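Local coordinates for protein transcriptional regulator (Enterococcus faecalis, PDB 3QFI) that is of unknown function but is a putative transcriptional regulator of the LytR-CpsA-Psr family, with helices packed against a mixed beta sheet, at residues M90-N93 with T94-L98; I145-D148 with G149-L153; R169-R172 with Q173-V176; T206-W210 with D211-D215. All blocks are in the same frame, centred on the assembly; numbering follows the deposited sequence.

Contact 1. Residues M90-N93 with T94-L98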
# COMPACT_ATOMS: atom_id res chain seq x y z
N MET A 90 9.24 -2.05 -12.64
CA MET A 90 9.70 -0.70 -12.36
C MET A 90 9.09 -0.16 -11.07
O MET A 90 9.76 0.58 -10.35
CB MET A 90 9.39 0.23 -13.54
CG MET A 90 10.01 1.62 -13.46
SD MET A 90 10.19 2.33 -15.12
CE MET A 90 11.56 1.29 -15.68
N ALA A 91 7.84 -0.52 -10.77
CA ALA A 91 7.20 -0.04 -9.54
C ALA A 91 7.85 -0.66 -8.31
O ALA A 91 8.20 0.04 -7.36
CB ALA A 91 5.72 -0.37 -9.55
N ILE A 92 8.01 -1.98 -8.34
CA ILE A 92 8.65 -2.67 -7.22
C ILE A 92 10.03 -2.08 -6.96
O ILE A 92 10.36 -1.76 -5.82
CB ILE A 92 8.81 -4.17 -7.50
CG1 ILE A 92 7.44 -4.84 -7.60
CG2 ILE A 92 9.63 -4.80 -6.42
CD1 ILE A 92 7.50 -6.29 -8.08
N ASN A 93 10.85 -1.93 -7.99
CA ASN A 93 12.18 -1.38 -7.79
C ASN A 93 12.17 0.04 -7.22
O ASN A 93 12.87 0.31 -6.26
CB ASN A 93 12.98 -1.43 -9.11
CG ASN A 93 13.44 -2.84 -9.46
OD1 ASN A 93 14.24 -3.03 -10.37
ND2 ASN A 93 12.94 -3.82 -8.74
N THR A 94 11.37 0.92 -7.82
CA THR A 94 11.23 2.31 -7.41
C THR A 94 10.84 2.41 -5.94
O THR A 94 11.40 3.21 -5.18
CB THR A 94 10.19 3.04 -8.31
OG1 THR A 94 10.80 3.37 -9.56
CG2 THR A 94 9.65 4.31 -7.65
N VAL A 95 9.86 1.61 -5.53
CA VAL A 95 9.45 1.60 -4.14
C VAL A 95 10.58 1.04 -3.26
O VAL A 95 10.80 1.55 -2.16
CB VAL A 95 8.15 0.78 -3.96
CG1 VAL A 95 7.81 0.67 -2.49
CG2 VAL A 95 6.98 1.45 -4.70
N GLN A 96 11.30 0.00 -3.73
CA GLN A 96 12.41 -0.61 -2.97
C GLN A 96 13.52 0.39 -2.68
O GLN A 96 14.26 0.24 -1.70
CB GLN A 96 13.05 -1.80 -3.72
CG GLN A 96 12.37 -3.17 -3.55
CD GLN A 96 13.26 -4.35 -4.02
OE1 GLN A 96 13.89 -4.29 -5.08
NE2 GLN A 96 13.29 -5.43 -3.24
N GLU A 97 13.66 1.40 -3.54
CA GLU A 97 14.68 2.43 -3.35
C GLU A 97 14.12 3.54 -2.45
O GLU A 97 14.84 4.11 -1.65
CB GLU A 97 15.10 3.04 -4.70
CG GLU A 97 16.15 2.23 -5.49
CD GLU A 97 17.50 2.12 -4.78
OE1 GLU A 97 17.62 1.33 -3.81
OE2 GLU A 97 18.45 2.83 -5.19
N LEU A 98 12.84 3.83 -2.60
CA LEU A 98 12.19 4.86 -1.81
C LEU A 98 12.15 4.50 -0.32
O LEU A 98 12.52 5.30 0.52
CB LEU A 98 10.75 5.09 -2.31
CG LEU A 98 9.86 6.07 -1.52
CD1 LEU A 98 10.55 7.42 -1.43
CD2 LEU A 98 8.52 6.21 -2.21

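Contact 2. Residues I145-D148 with G149-L153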
# COMPACT_ATOMS: atom_id res chain seq x y z
N ILE A 145 -21.43 0.33 9.03
CA ILE A 145 -22.17 -0.46 8.05
C ILE A 145 -21.35 -1.53 7.33
O ILE A 145 -20.13 -1.44 7.23
CB ILE A 145 -22.84 0.45 7.00
CG1 ILE A 145 -21.94 1.65 6.69
CG2 ILE A 145 -24.22 0.88 7.49
CD1 ILE A 145 -20.66 1.28 5.98
N LYS A 146 -22.03 -2.55 6.83
CA LYS A 146 -21.37 -3.64 6.11
C LYS A 146 -21.23 -3.28 4.64
O LYS A 146 -22.13 -2.69 4.04
CB LYS A 146 -22.18 -4.93 6.26
CG LYS A 146 -21.55 -6.14 5.58
CD LYS A 146 -22.38 -7.40 5.81
CE LYS A 146 -22.42 -7.80 7.28
NZ LYS A 146 -23.23 -9.04 7.46
N LEU A 147 -20.09 -3.63 4.07
CA LEU A 147 -19.81 -3.33 2.67
C LEU A 147 -19.65 -4.56 1.77
O LEU A 147 -19.07 -5.56 2.17
CB LEU A 147 -18.55 -2.47 2.60
CG LEU A 147 -18.77 -1.07 2.04
CD1 LEU A 147 -20.02 -0.44 2.63
CD2 LEU A 147 -17.54 -0.23 2.36
N ASP A 148 -20.17 -4.46 0.55
CA ASP A 148 -20.07 -5.55 -0.41
C ASP A 148 -19.01 -5.19 -1.46
O ASP A 148 -18.21 -4.29 -1.25
CB ASP A 148 -21.43 -5.81 -1.08
CG ASP A 148 -21.91 -4.64 -1.92
OD1 ASP A 148 -22.88 -4.82 -2.69
OD2 ASP A 148 -21.32 -3.55 -1.83
N GLY A 149 -19.01 -5.91 -2.58
CA GLY A 149 -18.03 -5.62 -3.62
C GLY A 149 -18.33 -4.29 -4.29
O GLY A 149 -17.42 -3.49 -4.54
N THR A 150 -19.60 -4.05 -4.56
CA THR A 150 -20.02 -2.82 -5.21
C THR A 150 -19.76 -1.60 -4.33
O THR A 150 -18.92 -0.78 -4.67
CB THR A 150 -21.53 -2.85 -5.55
OG1 THR A 150 -21.82 -4.00 -6.36
CG2 THR A 150 -21.93 -1.59 -6.30
N THR A 151 -20.47 -1.50 -3.20
CA THR A 151 -20.30 -0.36 -2.29
C THR A 151 -18.93 -0.36 -1.65
O THR A 151 -18.55 0.57 -0.93
CB THR A 151 -21.37 -0.32 -1.15
OG1 THR A 151 -21.09 -1.34 -0.18
CG2 THR A 151 -22.77 -0.52 -1.71
N GLY A 152 -18.18 -1.43 -1.89
CA GLY A 152 -16.84 -1.53 -1.35
C GLY A 152 -15.90 -0.71 -2.22
O GLY A 152 -15.04 -0.00 -1.71
N LEU A 153 -16.07 -0.79 -3.54
CA LEU A 153 -15.21 -0.02 -4.43
C LEU A 153 -15.40 1.47 -4.25
O LEU A 153 -14.44 2.23 -4.31
CB LEU A 153 -15.47 -0.36 -5.89
CG LEU A 153 -14.79 -1.61 -6.43
CD1 LEU A 153 -14.94 -1.63 -7.95
CD2 LEU A 153 -13.30 -1.60 -6.03

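Contact 3. Residues R169-R172 with Q173-V176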
# COMPACT_ATOMS: atom_id res chain seq x y z
N ARG A 169 -8.71 9.43 1.54
CA ARG A 169 -8.84 8.29 0.65
C ARG A 169 -7.82 7.20 0.99
O ARG A 169 -8.15 6.02 0.99
CB ARG A 169 -8.68 8.74 -0.79
CG ARG A 169 -8.53 7.61 -1.78
CD ARG A 169 -8.67 8.14 -3.19
NE ARG A 169 -8.07 7.23 -4.14
CZ ARG A 169 -8.53 7.02 -5.37
NH1 ARG A 169 -9.61 7.67 -5.79
NH2 ARG A 169 -7.91 6.17 -6.18
N GLN A 170 -6.58 7.61 1.28
CA GLN A 170 -5.51 6.67 1.63
C GLN A 170 -5.87 5.93 2.93
O GLN A 170 -5.73 4.71 3.04
CB GLN A 170 -4.16 7.41 1.79
CG GLN A 170 -3.52 7.90 0.46
CD GLN A 170 -2.27 8.79 0.67
OE1 GLN A 170 -1.30 8.40 1.34
NE2 GLN A 170 -2.29 9.98 0.06
N ARG A 171 -6.36 6.68 3.92
CA ARG A 171 -6.74 6.09 5.20
C ARG A 171 -7.87 5.08 4.97
O ARG A 171 -7.86 3.99 5.53
CB ARG A 171 -7.17 7.20 6.18
CG ARG A 171 -8.02 6.77 7.37
CD ARG A 171 -7.28 5.89 8.38
NE ARG A 171 -7.08 4.52 7.92
CZ ARG A 171 -6.54 3.55 8.67
NH1 ARG A 171 -6.38 2.33 8.17
NH2 ARG A 171 -6.17 3.80 9.92
N ARG A 172 -8.84 5.43 4.12
CA ARG A 172 -9.95 4.53 3.82
C ARG A 172 -9.50 3.28 3.05
O ARG A 172 -10.03 2.19 3.25
CB ARG A 172 -11.04 5.25 3.01
CG ARG A 172 -12.09 5.94 3.87
CD ARG A 172 -13.21 6.59 3.03
NE ARG A 172 -12.83 7.85 2.38
CZ ARG A 172 -12.41 7.96 1.12
NH1 ARG A 172 -12.29 6.88 0.35
NH2 ARG A 172 -12.15 9.15 0.61
N GLN A 173 -8.52 3.44 2.16
CA GLN A 173 -8.03 2.29 1.41
C GLN A 173 -7.32 1.32 2.34
O GLN A 173 -7.39 0.10 2.15
CB GLN A 173 -7.10 2.74 0.30
CG GLN A 173 -7.85 3.39 -0.84
CD GLN A 173 -6.93 3.97 -1.90
OE1 GLN A 173 -7.40 4.49 -2.92
NE2 GLN A 173 -5.62 3.90 -1.67
N ARG A 174 -6.65 1.86 3.36
CA ARG A 174 -5.94 1.02 4.32
C ARG A 174 -6.92 0.32 5.26
O ARG A 174 -6.66 -0.78 5.74
CB ARG A 174 -4.94 1.83 5.17
CG ARG A 174 -3.87 2.57 4.38
CD ARG A 174 -2.70 3.01 5.27
NE ARG A 174 -3.05 3.89 6.39
CZ ARG A 174 -3.16 5.22 6.32
NH1 ARG A 174 -2.96 5.85 5.17
NH2 ARG A 174 -3.43 5.92 7.42
N GLU A 175 -8.06 0.96 5.51
CA GLU A 175 -9.05 0.37 6.40
C GLU A 175 -9.66 -0.84 5.69
O GLU A 175 -9.82 -1.90 6.29
CB GLU A 175 -10.12 1.40 6.75
CG GLU A 175 -11.00 0.98 7.92
CD GLU A 175 -12.12 1.96 8.22
OE1 GLU A 175 -12.86 1.73 9.20
OE2 GLU A 175 -12.27 2.97 7.48
N VAL A 176 -9.97 -0.67 4.41
CA VAL A 176 -10.54 -1.74 3.60
C VAL A 176 -9.60 -2.94 3.57
O VAL A 176 -9.99 -4.04 3.94
CB VAL A 176 -10.83 -1.24 2.15
CG1 VAL A 176 -11.19 -2.40 1.23
CG2 VAL A 176 -11.96 -0.23 2.18

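Contact 4. Residues T206-W210 with D211-D215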
# COMPACT_ATOMS: atom_id res chain seq x y z
N THR A 206 0.33 -12.14 -8.98
CA THR A 206 1.18 -12.23 -7.80
C THR A 206 2.24 -13.30 -7.98
O THR A 206 2.04 -14.26 -8.71
CB THR A 206 0.34 -12.56 -6.55
OG1 THR A 206 1.18 -12.61 -5.39
CG2 THR A 206 -0.35 -13.91 -6.72
N ASP A 207 3.38 -13.12 -7.31
CA ASP A 207 4.47 -14.08 -7.35
C ASP A 207 4.37 -14.93 -6.10
O ASP A 207 5.29 -15.66 -5.75
CB ASP A 207 5.82 -13.36 -7.37
CG ASP A 207 5.98 -12.40 -6.20
OD1 ASP A 207 4.98 -12.18 -5.47
OD2 ASP A 207 7.09 -11.85 -6.02
N LEU A 208 3.22 -14.81 -5.43
CA LEU A 208 2.92 -15.52 -4.20
C LEU A 208 2.17 -16.81 -4.54
O LEU A 208 1.08 -16.77 -5.12
CB LEU A 208 2.06 -14.63 -3.30
CG LEU A 208 2.08 -14.86 -1.79
CD1 LEU A 208 3.51 -14.80 -1.25
CD2 LEU A 208 1.23 -13.79 -1.13
N THR A 209 2.74 -17.94 -4.17
CA THR A 209 2.12 -19.23 -4.47
C THR A 209 1.07 -19.61 -3.45
O THR A 209 0.88 -18.94 -2.44
CB THR A 209 3.15 -20.38 -4.55
OG1 THR A 209 3.75 -20.59 -3.27
CG2 THR A 209 4.24 -20.04 -5.57
N TRP A 210 0.38 -20.71 -3.73
CA TRP A 210 -0.67 -21.22 -2.87
C TRP A 210 -0.02 -21.71 -1.58
O TRP A 210 -0.49 -21.42 -0.48
CB TRP A 210 -1.38 -22.37 -3.57
CG TRP A 210 -1.53 -22.15 -5.06
CD1 TRP A 210 -1.53 -23.12 -6.02
CD2 TRP A 210 -1.72 -20.90 -5.74
NE1 TRP A 210 -1.70 -22.55 -7.27
CE2 TRP A 210 -1.83 -21.20 -7.13
CE3 TRP A 210 -1.82 -19.57 -5.33
CZ2 TRP A 210 -2.02 -20.20 -8.10
CZ3 TRP A 210 -2.01 -18.57 -6.30
CH2 TRP A 210 -2.11 -18.90 -7.67
N ASP A 211 1.07 -22.45 -1.73
CA ASP A 211 1.81 -22.96 -0.57
C ASP A 211 2.21 -21.78 0.32
O ASP A 211 2.18 -21.89 1.55
CB ASP A 211 3.06 -23.71 -1.03
CG ASP A 211 2.79 -24.66 -2.18
OD1 ASP A 211 2.06 -25.66 -1.96
OD2 ASP A 211 3.30 -24.41 -3.29
N ASP A 212 2.60 -20.67 -0.30
CA ASP A 212 3.00 -19.49 0.44
C ASP A 212 1.83 -19.02 1.29
O ASP A 212 2.01 -18.65 2.45
CB ASP A 212 3.46 -18.37 -0.51
CG ASP A 212 4.84 -18.64 -1.14
OD1 ASP A 212 5.75 -19.14 -0.45
OD2 ASP A 212 5.02 -18.34 -2.34
N MET A 213 0.63 -19.05 0.72
CA MET A 213 -0.57 -18.64 1.44
C MET A 213 -0.84 -19.56 2.63
O MET A 213 -1.10 -19.09 3.74
CB MET A 213 -1.77 -18.66 0.50
CG MET A 213 -2.55 -17.37 0.50
SD MET A 213 -1.57 -16.05 -0.22
CE MET A 213 -2.07 -16.20 -1.97
N MET A 214 -0.79 -20.87 2.39
CA MET A 214 -1.03 -21.86 3.44
C MET A 214 0.01 -21.69 4.56
O MET A 214 -0.29 -21.95 5.72
CB MET A 214 -0.96 -23.29 2.88
CG MET A 214 -2.06 -23.66 1.88
SD MET A 214 -3.73 -23.97 2.57
CE MET A 214 -4.36 -22.29 2.78
N ASP A 215 1.22 -21.27 4.20
CA ASP A 215 2.28 -21.06 5.20
C ASP A 215 1.96 -19.83 6.04
O ASP A 215 2.30 -19.78 7.23
CB ASP A 215 3.64 -20.85 4.52
CG ASP A 215 4.34 -22.16 4.20
OD1 ASP A 215 5.48 -22.10 3.70
OD2 ASP A 215 3.76 -23.24 4.44

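Contact 1. Residues M90-N93 with T94-L98
The peptide carbonyl of Met90 is gripped on both faces by one residue, Thr94. From one side of the carbonyl plane comes the backbone amide, with Thr94 N 3.0 Å from Met90 O; from the opposite side comes the hydroxyl, with Thr94 OG1 3.1 Å from the same oxygen. Both donors sit roughly 30° off the plane. The hydroxyl gets there because it lies beside its own backbone N (chi1 -78°), which folds it back toward the preceding turn of helix 80-98. The other flat groups are the carboxamides of Asn93 and Gln96, whose planes differ by only 19° and whose side chains run obliquely past one another at the more open flank of the helix. Between these two features the helix is held in the ordinary i to i+4 way: Val95 N bonds to Ala91 O at 2.9 Å, and Gln96 N to Ile92 O at 2.9 Å. Carbon contacts follow the same spacing: Gln96 CG lies 4.3 Å from Ile92 CG2, and Val95 CG2 lies against the carbonyl oxygen of Ala91. The buried flank of the helix faces the beta structure, where Thr94 meets Thr68 and Ile70 and Val95 meets Leu62. Chemically, Thr94 works in two directions. Its hydroxyl gives its proton to Met90 O and accepts a weak hydrogen bond from Val71 N, so a polar side chain buried against a strand is satisfied by its own helix and by the backbone amide just past the end of that strand.

Contact 2. Residues I145-D148 with G149-L153
Leu147, the last residue of strand 145-147, turns its isobutyl group onto the first turn of the following helix: CG lies 3.9 Å from Gly152 CA, CD2 runs close to Thr151 O, and CD1 approaches the Thr151 hydroxyl. The leucine and threonine side chains pass each other at a slant, and the glycine brings the backbone itself against the leucine. Behind this contact, Leu147 is paired through its backbone with Ile124 of strand 124-128, and its side chain also touches Val126 and Val140. Next comes Asp148, where the chain leaves the strand. Its carboxylate sits between the backbone N and the carbonyl carbon (chi1 65°), a placement that carries OD2 forward over the coming turn. The result is a helix-capping bond: Thr151 N donates to Asp148 OD2 at 2.6 Å, arriving on the syn side of the carboxylate. A second donor on the same oxygen is the Thr151 hydroxyl, with OG1 2.8 Å from OD2 and approaching from above the carboxylate plane, 37° out of it. A negative charge here would probably be stabilised by the Thr151 amide and by the partial positive charge of the helix start. The other oxygen, OD1, runs alongside Thr150 and lies 3.7 Å from Thr150 CB; the Thr150 hydroxyl is engaged instead by Lys115 NZ. Gly149 N, just past the aspartate, is bonded to Asp119 OD1 of helix 111-120.

Contact 3. Residues R169-R172 with Q173-V176
Arg174 folds back along helix 166-184 over the residues three and four positions earlier. CB lies 3.4 Å from Arg171 NH1. CG, set beside the backbone N (chi1 -59°), rides over Gln170 O, and CD passes the same oxygen. A bend at chi3 then lays the guanidinium against the helix, with Arg171 CA over one of its faces and CZ 3.9 Å from that CA. At the tip, NH1 lies near the Gln170 carbonyl carbon but has its hydrogen bond with Ser61 OG. NH2 stands over one face of the Arg171 guanidinium, 3.9 Å from Arg171 NE, the two planes inclined by 32°. This face of the helix packs on the central mixed sheet, Arg174 touching Met46, Met59 and Ser229 of strands 44-51, 56-62 and 227-230. One residue back, Gln173 OE1 accepts a weak hydrogen bond from Arg169 NE at 3.1 Å. On the other flank, the carbonyls of Tyr155 and Met158 hold the Arg172 guanidinium, and the Tyr155 hydroxyl bonds Glu175 OE2. Ser61 and these carbonyls thus fix two guanidinium groups, while the gathered arginines would probably raise the local positive potential, partly offset by nearby Glu175, whose charged atoms do not touch those of Arg171.

Contact 4. Residues T206-W210 with D211-D215
Thr209 and Asp212 clasp each other at the start of helix 210-216, and this is the tight part of the contact. The threonine hydroxyl lies between its backbone N and carbonyl carbon (chi1 66°), which brings it over the first helical turn, where it accepts from Asp212 N, with OG1 3.2 Å from that nitrogen. The aspartate replies through a single oxygen: Asp212 OD2 takes a fairly straight bond from Thr209 N at 3.0 Å, on the anti side of the carboxylate, and a second from Thr209 OG1 at 2.7 Å, which meets it from well above the carboxylate plane (78° out). Thr209 OG1 is thus donor and acceptor at once. Beside this polar clasp, Leu208 lays CD1 against Asp212 CB at 3.6 Å and CD2 against Met213 SD at 3.7 Å, the leucine and methionine crossing at about a right angle. Leu208 also touches His105 of strand 105-109.

The solvent side is looser. The Trp210 side chain leaves the backbone away from the next turn, and its indole touches Glu201; its link to the contact is chiefly the backbone bond from Met214 N to Trp210 O, 2.9 Å long. Asp211 and Met214 are likewise exposed. On the strand side, Thr206 OG1 accepts from Leu208 N in an ST turn and also bonds to Tyr106 O. The reciprocal Thr209-Asp212 pair is a capping box, and the Leu208-Met213 contact spanning it is a hydrophobic staple, two elements that commonly occur together at helix N-termini.

How the contacts relate
Along the chain the four contacts come in series, and each is local. Contacts 1 and 3 lie inside long helices, 80-98 and 166-184; contacts 2 and 4 sit where a strand gives way to a helix. Contacts 1 and 3 are on opposite sides of the chain's centre, their centres 21 Å apart, yet both helices touch strand 56-62, consistent with helices covering the central sheet from both sides. Contacts 2 and 3 are neighbours, about 5 Å between nearest atoms, on successive helices. Contact 4 follows strand 204-206, at one edge of that sheet, about 6 Å from contact 1 at the nearest atoms. Contact 2 leads out of the two-stranded sheet formed with strand 124-128.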